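Local coordinates for aminopeptidase N (Francisella tularensis subsp. tularensis, PDB 5DLL), which probably degrades intracellular peptides as a zinc-dependent M1-family aminopeptidase, releasing N-terminal amino acids, preferably alanine, at residues T31-E36 and T135-I140; T141-R146 and K194-F199. All blocks are in the same frame, centred on the assembly; numbering follows the deposited sequence.

Contact 1 (T31-E36 and T135-I140)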
ATOM      1  N   THR A  31      21.985  20.185  14.371  1.00 44.67           N
ATOM      2  CA  THR A  31      22.945  19.404  13.605  1.00 38.37           C
ATOM      3  C   THR A  31      23.380  20.225  12.392  1.00 40.01           C
ATOM      4  O   THR A  31      22.558  20.564  11.540  1.00 49.77           O
ATOM      5  CB  THR A  31      22.303  18.085  13.139  1.00 39.68           C
ATOM      6  OG1 THR A  31      21.847  17.347  14.284  1.00 40.97           O
ATOM      7  CG2 THR A  31      23.294  17.246  12.341  1.00 41.15           C
ATOM      8  N   HIS A  32      24.663  20.570  12.334  1.00 40.66           N
ATOM      9  CA  HIS A  32      25.210  21.338  11.217  1.00 46.78           C
ATOM     10  C   HIS A  32      26.180  20.472  10.436  1.00 43.09           C
ATOM     11  O   HIS A  32      27.220  20.083  10.961  1.00 46.17           O
ATOM     12  CB  HIS A  32      25.923  22.592  11.717  1.00 49.97           C
ATOM     13  CG  HIS A  32      25.013  23.576  12.378  1.00 58.03           C
ATOM     14  ND1 HIS A  32      24.364  23.306  13.564  1.00 58.04           N
ATOM     15  CD2 HIS A  32      24.639  24.826  12.020  1.00 57.84           C
ATOM     16  CE1 HIS A  32      23.629  24.347  13.906  1.00 58.15           C
ATOM     17  NE2 HIS A  32      23.777  25.283  12.986  1.00 59.46           N
ATOM     18  N   LEU A  33      25.833  20.177   9.186  1.00 38.24           N
ATOM     19  CA  LEU A  33      26.643  19.319   8.332  1.00 38.93           C
ATOM     20  C   LEU A  33      27.237  20.100   7.167  1.00 37.00           C
ATOM     21  O   LEU A  33      26.645  21.068   6.691  1.00 34.85           O
ATOM     22  CB  LEU A  33      25.803  18.158   7.785  1.00 40.81           C
ATOM     23  CG  LEU A  33      24.903  17.413   8.777  1.00 41.20           C
ATOM     24  CD1 LEU A  33      24.190  16.268   8.075  1.00 41.64           C
ATOM     25  CD2 LEU A  33      25.692  16.908   9.976  1.00 41.14           C
ATOM     26  N   ILE A  34      28.425  19.675   6.737  1.00 37.07           N
ATOM     27  CA  ILE A  34      29.047  20.152   5.503  1.00 38.08           C
ATOM     28  C   ILE A  34      29.451  18.927   4.690  1.00 37.23           C
ATOM     29  O   ILE A  34      30.158  18.049   5.194  1.00 37.29           O
ATOM     30  CB  ILE A  34      30.299  21.022   5.767  1.00 42.04           C
ATOM     31  CG1 ILE A  34      29.943  22.241   6.635  1.00 42.96           C
ATOM     32  CG2 ILE A  34      30.922  21.474   4.448  1.00 43.00           C
ATOM     33  CD1 ILE A  34      31.134  22.922   7.278  1.00 42.21           C
ATOM     34  N   PHE A  35      28.984  18.868   3.446  1.00 38.63           N
ATOM     35  CA  PHE A  35      29.321  17.781   2.530  1.00 45.15           C
ATOM     36  C   PHE A  35      30.229  18.296   1.416  1.00 49.41           C
ATOM     37  O   PHE A  35      29.837  19.179   0.642  1.00 40.46           O
ATOM     38  CB  PHE A  35      28.060  17.178   1.909  1.00 43.46           C
ATOM     39  CG  PHE A  35      27.234  16.361   2.867  1.00 43.71           C
ATOM     40  CD1 PHE A  35      26.359  16.978   3.756  1.00 45.99           C
ATOM     41  CD2 PHE A  35      27.309  14.974   2.863  1.00 42.70           C
ATOM     42  CE1 PHE A  35      25.588  16.230   4.631  1.00 41.93           C
ATOM     43  CE2 PHE A  35      26.543  14.219   3.739  1.00 41.60           C
ATOM     44  CZ  PHE A  35      25.681  14.850   4.623  1.00 41.48           C
ATOM     45  N   GLU A  36      31.441  17.745   1.350  1.00 46.67           N
ATOM     46  CA  GLU A  36      32.357  18.000   0.248  1.00 50.43           C
ATOM     47  C   GLU A  36      32.329  16.790  -0.672  1.00 48.94           C
ATOM     48  O   GLU A  36      33.084  15.838  -0.487  1.00 40.54           O
ATOM     49  CB  GLU A  36      33.763  18.260   0.771  1.00 54.42           C
ATOM     50  CG  GLU A  36      33.802  19.377   1.795  1.00 55.57           C
ATOM     51  CD  GLU A  36      35.206  19.802   2.143  1.00 56.42           C
ATOM     52  OE1 GLU A  36      35.521  19.852   3.348  1.00 62.42           O
ATOM     53  OE2 GLU A  36      35.992  20.086   1.213  1.00 64.08           O
ATOM     54  N   THR A 135      17.986   2.979   9.487  1.00 49.49           N
ATOM     55  CA  THR A 135      19.239   3.294  10.192  1.00 46.14           C
ATOM     56  C   THR A 135      20.414   3.550   9.236  1.00 39.81           C
ATOM     57  O   THR A 135      21.554   3.201   9.526  1.00 37.27           O
ATOM     58  CB  THR A 135      19.608   2.159  11.178  1.00 51.41           C
ATOM     59  OG1 THR A 135      19.698   0.914  10.472  1.00 50.08           O
ATOM     60  CG2 THR A 135      18.561   2.038  12.295  1.00 48.70           C
ATOM     61  N   GLY A 136      20.134   4.189   8.108  1.00 38.89           N
ATOM     62  CA  GLY A 136      21.157   4.478   7.112  1.00 36.04           C
ATOM     63  C   GLY A 136      21.934   5.759   7.345  1.00 33.40           C
ATOM     64  O   GLY A 136      22.903   6.018   6.644  1.00 31.38           O
ATOM     65  N   PHE A 137      21.524   6.578   8.310  1.00 35.97           N
ATOM     66  CA  PHE A 137      22.229   7.841   8.553  1.00 38.51           C
ATOM     67  C   PHE A 137      23.562   7.623   9.248  1.00 38.91           C
ATOM     68  O   PHE A 137      24.519   8.354   8.990  1.00 48.54           O
ATOM     69  CB  PHE A 137      21.381   8.827   9.362  1.00 40.25           C
ATOM     70  CG  PHE A 137      22.012  10.191   9.498  1.00 36.69           C
ATOM     71  CD1 PHE A 137      22.063  11.052   8.413  1.00 35.81           C
ATOM     72  CD2 PHE A 137      22.556  10.610  10.704  1.00 33.88           C
ATOM     73  CE1 PHE A 137      22.640  12.304   8.525  1.00 34.65           C
ATOM     74  CE2 PHE A 137      23.131  11.861  10.820  1.00 34.06           C
ATOM     75  CZ  PHE A 137      23.174  12.711   9.731  1.00 34.60           C
ATOM     76  N   ARG A 138      23.626   6.621  10.126  1.00 39.28           N
ATOM     77  CA  ARG A 138      24.883   6.254  10.791  1.00 38.19           C
ATOM     78  C   ARG A 138      26.012   5.902   9.814  1.00 35.60           C
ATOM     79  O   ARG A 138      27.178   6.029  10.167  1.00 36.68           O
ATOM     80  CB  ARG A 138      24.664   5.104  11.779  1.00 41.17           C
ATOM     81  CG  ARG A 138      24.289   3.772  11.145  1.00 43.03           C
ATOM     82  CD  ARG A 138      23.987   2.723  12.203  1.00 44.51           C
ATOM     83  NE  ARG A 138      22.809   3.070  12.997  1.00 50.69           N
ATOM     84  CZ  ARG A 138      22.352   2.362  14.031  1.00 51.03           C
ATOM     85  NH1 ARG A 138      22.969   1.252  14.414  1.00 52.11           N
ATOM     86  NH2 ARG A 138      21.269   2.767  14.688  1.00 55.10           N
ATOM     87  N   LYS A 139      25.664   5.478   8.595  1.00 33.68           N
ATOM     88  CA  LYS A 139      26.642   5.267   7.520  1.00 36.57           C
ATOM     89  C   LYS A 139      27.087   6.554   6.795  1.00 39.45           C
ATOM     90  O   LYS A 139      27.693   6.479   5.719  1.00 36.37           O
ATOM     91  CB  LYS A 139      26.090   4.295   6.470  1.00 36.87           C
ATOM     92  CG  LYS A 139      25.793   2.895   6.968  1.00 42.44           C
ATOM     93  CD  LYS A 139      25.536   1.967   5.791  1.00 50.30           C
ATOM     94  CE  LYS A 139      25.077   0.586   6.235  1.00 59.04           C
ATOM     95  NZ  LYS A 139      24.777  -0.297   5.071  1.00 57.29           N
ATOM     96  N   ILE A 140      26.781   7.723   7.361  1.00 41.95           N
ATOM     97  CA  ILE A 140      27.162   9.001   6.756  1.00 40.66           C
ATOM     98  C   ILE A 140      28.068   9.782   7.700  1.00 37.31           C
ATOM     99  O   ILE A 140      29.130  10.248   7.298  1.00 37.82           O
ATOM    100  CB  ILE A 140      25.921   9.837   6.377  1.00 43.52           C
ATOM    101  CG1 ILE A 140      25.080   9.076   5.346  1.00 46.41           C
ATOM    102  CG2 ILE A 140      26.335  11.197   5.824  1.00 50.65           C
ATOM    103  CD1 ILE A 140      23.764   9.732   4.997  1.00 45.88           C
TER
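Leu33 is the first residue along the strand 31-36 to reach across to the loop 135-140. One of its two methyls does the touching: CD1 lies 4.1 Å from CZ of Phe137 and meets that ring at its edge, near the ring plane. The two side chains arrive from opposite directions. Phe137 contributes by extension: its CG is anti to the backbone N (chi1 -174°), which carries the far end of the ring out from the loop toward the strand. Leu33 also rests on Ala46 of the neighbouring strand 42-52.

Two residues along, Phe35 turns its side chain to the loop. Its ring is met at the edge too, here by the branch methyl of Ile140: CE2 of Phe35 is 3.7 Å from Ile140 CG2, and CZ of the same ring is 3.9 Å from that methyl. These two side chains cross at about a right angle. Val44 and Val155, on the strands flanking Phe35, add to the same apolar layer.

On the loop side, Ile140 N donates to Phe137 O at 2.9 Å, so the two residues that face the strand are also joined through their backbone. This is hydrophobic core packing of a beta-sheet against a covering loop, within the beta-rich N-terminal domain of M1 aminopeptidases.

Contact 2 (T141-R146 and K194-F199). With NA (sodium ion), chain R.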
ATOM      1  N   THR A 141      27.630   9.943   8.945  1.00 36.33           N
ATOM      2  CA  THR A 141      28.489  10.460  10.010  1.00 37.74           C
ATOM      3  C   THR A 141      27.996   9.878  11.328  1.00 34.80           C
ATOM      4  O   THR A 141      26.968   9.197  11.357  1.00 33.64           O
ATOM      5  CB  THR A 141      28.538  12.012  10.028  1.00 42.32           C
ATOM      6  OG1 THR A 141      29.725  12.474  10.704  1.00 50.16           O
ATOM      7  CG2 THR A 141      27.294  12.605  10.683  1.00 43.28           C
ATOM      8  N   TYR A 142      28.742  10.129  12.401  1.00 37.25           N
ATOM      9  CA  TYR A 142      28.430   9.574  13.719  1.00 41.33           C
ATOM     10  C   TYR A 142      27.274  10.339  14.348  1.00 43.23           C
ATOM     11  O   TYR A 142      27.346  11.559  14.504  1.00 57.44           O
ATOM     12  CB  TYR A 142      29.650   9.627  14.647  1.00 42.55           C
ATOM     13  CG  TYR A 142      30.708   8.576  14.364  1.00 43.45           C
ATOM     14  CD1 TYR A 142      30.584   7.285  14.865  1.00 43.75           C
ATOM     15  CD2 TYR A 142      31.841   8.879  13.613  1.00 43.84           C
ATOM     16  CE1 TYR A 142      31.551   6.322  14.616  1.00 48.33           C
ATOM     17  CE2 TYR A 142      32.813   7.921  13.360  1.00 44.37           C
ATOM     18  CZ  TYR A 142      32.665   6.646  13.865  1.00 45.21           C
ATOM     19  OH  TYR A 142      33.627   5.691  13.620  1.00 46.67           O
ATOM     20  N   TYR A 143      26.223   9.615  14.715  1.00 42.80           N
ATOM     21  CA  TYR A 143      24.980  10.218  15.196  1.00 41.07           C
ATOM     22  C   TYR A 143      24.284   9.317  16.225  1.00 42.99           C
ATOM     23  O   TYR A 143      24.673   8.162  16.413  1.00 41.62           O
ATOM     24  CB  TYR A 143      24.049  10.452  14.002  1.00 38.98           C
ATOM     25  CG  TYR A 143      23.078  11.592  14.196  1.00 41.33           C
ATOM     26  CD1 TYR A 143      23.517  12.914  14.158  1.00 39.64           C
ATOM     27  CD2 TYR A 143      21.721  11.356  14.413  1.00 40.82           C
ATOM     28  CE1 TYR A 143      22.638  13.965  14.336  1.00 38.37           C
ATOM     29  CE2 TYR A 143      20.836  12.405  14.596  1.00 37.42           C
ATOM     30  CZ  TYR A 143      21.302  13.706  14.552  1.00 37.21           C
ATOM     31  OH  TYR A 143      20.440  14.761  14.731  1.00 42.11           O
ATOM     32  N   LEU A 144      23.268   9.854  16.898  1.00 40.69           N
ATOM     33  CA  LEU A 144      22.322   9.027  17.655  1.00 39.96           C
ATOM     34  C   LEU A 144      21.202   8.606  16.701  1.00 38.83           C
ATOM     35  O   LEU A 144      20.131   9.218  16.657  1.00 35.30           O
ATOM     36  CB  LEU A 144      21.761   9.780  18.861  1.00 40.60           C
ATOM     37  CG  LEU A 144      22.724   9.972  20.036  1.00 43.42           C
ATOM     38  CD1 LEU A 144      22.175  11.016  20.997  1.00 43.72           C
ATOM     39  CD2 LEU A 144      22.995   8.659  20.762  1.00 42.45           C
ATOM     40  N   ASP A 145      21.472   7.554  15.932  1.00 38.58           N
ATOM     41  CA  ASP A 145      20.623   7.155  14.820  1.00 38.84           C
ATOM     42  C   ASP A 145      19.383   6.398  15.315  1.00 41.60           C
ATOM     43  O   ASP A 145      19.225   5.188  15.101  1.00 44.04           O
ATOM     44  CB  ASP A 145      21.444   6.332  13.825  1.00 39.80           C
ATOM     45  CG  ASP A 145      20.701   6.039  12.541  1.00 43.99           C
ATOM     46  OD1 ASP A 145      19.512   6.409  12.419  1.00 56.72           O
ATOM     47  OD2 ASP A 145      21.314   5.424  11.650  1.00 44.65           O
ATOM     48  N   ARG A 146      18.502   7.146  15.972  1.00 39.24           N
ATOM     49  CA  ARG A 146      17.257   6.623  16.521  1.00 37.04           C
ATOM     50  C   ARG A 146      16.207   7.723  16.404  1.00 37.69           C
ATOM     51  O   ARG A 146      16.534   8.910  16.519  1.00 35.52           O
ATOM     52  CB  ARG A 146      17.433   6.192  17.982  1.00 35.47           C
ATOM     53  CG  ARG A 146      18.005   7.271  18.887  1.00 34.35           C
ATOM     54  CD  ARG A 146      18.413   6.715  20.238  1.00 36.00           C
ATOM     55  NE  ARG A 146      17.269   6.373  21.082  1.00 40.05           N
ATOM     56  CZ  ARG A 146      17.362   5.809  22.288  1.00 42.01           C
ATOM     57  NH1 ARG A 146      18.547   5.502  22.805  1.00 39.61           N
ATOM     58  NH2 ARG A 146      16.261   5.537  22.981  1.00 43.75           N
ATOM     59  N   LYS A 194      13.665  17.185  13.448  1.00 42.69           N
ATOM     60  CA  LYS A 194      13.323  15.913  12.816  1.00 38.14           C
ATOM     61  C   LYS A 194      14.334  14.832  13.165  1.00 37.64           C
ATOM     62  O   LYS A 194      15.497  15.137  13.436  1.00 39.84           O
ATOM     63  CB  LYS A 194      13.242  16.061  11.293  1.00 35.86           C
ATOM     64  CG  LYS A 194      14.565  16.317  10.580  1.00 33.52           C
ATOM     65  CD  LYS A 194      14.376  16.241   9.070  1.00 32.23           C
ATOM     66  CE  LYS A 194      15.676  16.437   8.303  1.00 31.57           C
ATOM     67  NZ  LYS A 194      15.985  17.875   8.058  1.00 31.25           N
ATOM     68  N   PRO A 195      13.896  13.560  13.151  1.00 39.21           N
ATOM     69  CA  PRO A 195      14.842  12.457  13.302  1.00 38.88           C
ATOM     70  C   PRO A 195      15.671  12.274  12.028  1.00 37.83           C
ATOM     71  O   PRO A 195      15.242  12.675  10.949  1.00 43.57           O
ATOM     72  CB  PRO A 195      13.939  11.251  13.563  1.00 38.26           C
ATOM     73  CG  PRO A 195      12.645  11.592  12.912  1.00 39.38           C
ATOM     74  CD  PRO A 195      12.509  13.086  12.963  1.00 38.72           C
ATOM     75  N   CYS A 196      16.848  11.674  12.150  1.00 40.44           N
ATOM     76  CA  CYS A 196      17.775  11.596  11.024  1.00 37.83           C
ATOM     77  C   CYS A 196      17.304  10.705   9.867  1.00 37.69           C
ATOM     78  O   CYS A 196      17.778  10.877   8.747  1.00 39.77           O
ATOM     79  CB  CYS A 196      19.169  11.162  11.496  1.00 38.90           C
ATOM     80  SG  CYS A 196      19.235   9.632  12.457  1.00 38.02           S
ATOM     81  N   TYR A 197      16.374   9.778  10.110  1.00 36.38           N
ATOM     82  CA  TYR A 197      15.900   8.881   9.046  1.00 35.24           C
ATOM     83  C   TYR A 197      15.170   9.635   7.928  1.00 34.73           C
ATOM     84  O   TYR A 197      14.987   9.105   6.825  1.00 38.62           O
ATOM     85  CB  TYR A 197      15.032   7.742   9.613  1.00 37.20           C
ATOM     86  CG  TYR A 197      13.592   8.100   9.940  1.00 38.69           C
ATOM     87  CD1 TYR A 197      12.611   8.095   8.949  1.00 39.16           C
ATOM     88  CD2 TYR A 197      13.206   8.413  11.242  1.00 38.57           C
ATOM     89  CE1 TYR A 197      11.289   8.415   9.239  1.00 40.15           C
ATOM     90  CE2 TYR A 197      11.886   8.731  11.543  1.00 40.99           C
ATOM     91  CZ  TYR A 197      10.930   8.733  10.536  1.00 40.85           C
ATOM     92  OH  TYR A 197       9.620   9.052  10.818  1.00 38.65           O
ATOM     93  N   LEU A 198      14.769  10.871   8.220  1.00 34.70           N
ATOM     94  CA  LEU A 198      14.152  11.764   7.235  1.00 34.64           C
ATOM     95  C   LEU A 198      15.142  12.718   6.585  1.00 33.99           C
ATOM     96  O   LEU A 198      14.742  13.588   5.804  1.00 38.94           O
ATOM     97  CB  LEU A 198      13.058  12.595   7.899  1.00 32.70           C
ATOM     98  CG  LEU A 198      11.940  11.771   8.509  1.00 32.85           C
ATOM     99  CD1 LEU A 198      11.116  12.667   9.406  1.00 35.46           C
ATOM    100  CD2 LEU A 198      11.093  11.124   7.424  1.00 32.86           C
ATOM    101  N   PHE A 199      16.422  12.578   6.905  1.00 34.19           N
ATOM    102  CA  PHE A 199      17.438  13.383   6.253  1.00 34.80           C
ATOM    103  C   PHE A 199      17.633  12.867   4.828  1.00 36.19           C
ATOM    104  O   PHE A 199      17.632  11.651   4.597  1.00 41.18           O
ATOM    105  CB  PHE A 199      18.769  13.352   7.016  1.00 33.76           C
ATOM    106  CG  PHE A 199      19.908  13.924   6.231  1.00 33.54           C
ATOM    107  CD1 PHE A 199      20.647  13.119   5.372  1.00 34.41           C
ATOM    108  CD2 PHE A 199      20.206  15.271   6.304  1.00 32.93           C
ATOM    109  CE1 PHE A 199      21.675  13.647   4.614  1.00 33.92           C
ATOM    110  CE2 PHE A 199      21.238  15.805   5.548  1.00 33.96           C
ATOM    111  CZ  PHE A 199      21.972  14.994   4.704  1.00 33.86           C
TER
HETATM  112 NA    NA R 917      31.507  14.148  10.653  1.00 56.96          NA
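Cys196, at the start of the 3-10 segment 196-198, carries nearly all of the contact with the loop 141-146. Its CB lies 3.7 Å from CE2 of Tyr143, at the ring's CD2-CE2 bond. One bond further out, SG sits between the backbone N and the carbonyl carbon (chi1 54°), a rotation that brings the sulfur to two partners at once. The first is again Tyr143, whose CD2 is 3.6 Å from SG. This is a sulfur-aromatic contact of oblique geometry: SG is 4.6 Å from the centroid of the Tyr143 ring and 60° off its normal. The second is the carboxylate of Asp145, whose OD1 lies 3.2 Å from Cys196 SG.

The loop offers both partners from nearly consecutive positions. Asp145 is the centre of an inverse gamma turn, in which Arg146 N donates to Leu144 O at 2.7 Å, while its other oxygen, OD2, has Arg138 as its partner. The phenol end of Tyr143 pairs with Thr31 of the strand 26-36, and the ring packs on Ala151 and Phe153. On the opposing segment, Phe199 N donates to Cys196 O, spanning the 3-10 segment.

At the far end of the loop, Thr141 OG1 binds the sodium ion at 2.4 Å, with Thr106 OG1 and Val44 O among its other ligands.

The cysteine thus places a polarisable sulfur between an aromatic ring and a carboxylate oxygen in a buried setting. Negative charge on Asp145 would be expected to disfavour the thiolate and keep Cys196 neutral, although the positive charge of Arg138 probably offsets part of that effect.

How the contacts relate
Contacts 1 and 2 have centres about 8 Å apart and share one continuous loop, since 141-146 follows directly on 135-140. Three interactions join them: Thr31 OG1 and Tyr143 OH are 3.0 Å apart, a probable hydrogen bond; Arg138 NE makes a salt bridge to Asp145 OD2 at 3.1 Å; and Phe137 meets Tyr143 edge-to-face. Phe137 also packs on Cys196 and Phe199, while Leu33 touches Phe199, so the apolar layer runs from the strand 31-36 through the loop to 194-199. The sodium ion bound in contact 2 lies 6.5 Å from CD2 of Leu33 in contact 1. Both contacts are away from the zinc site of His309, His313 and Glu332.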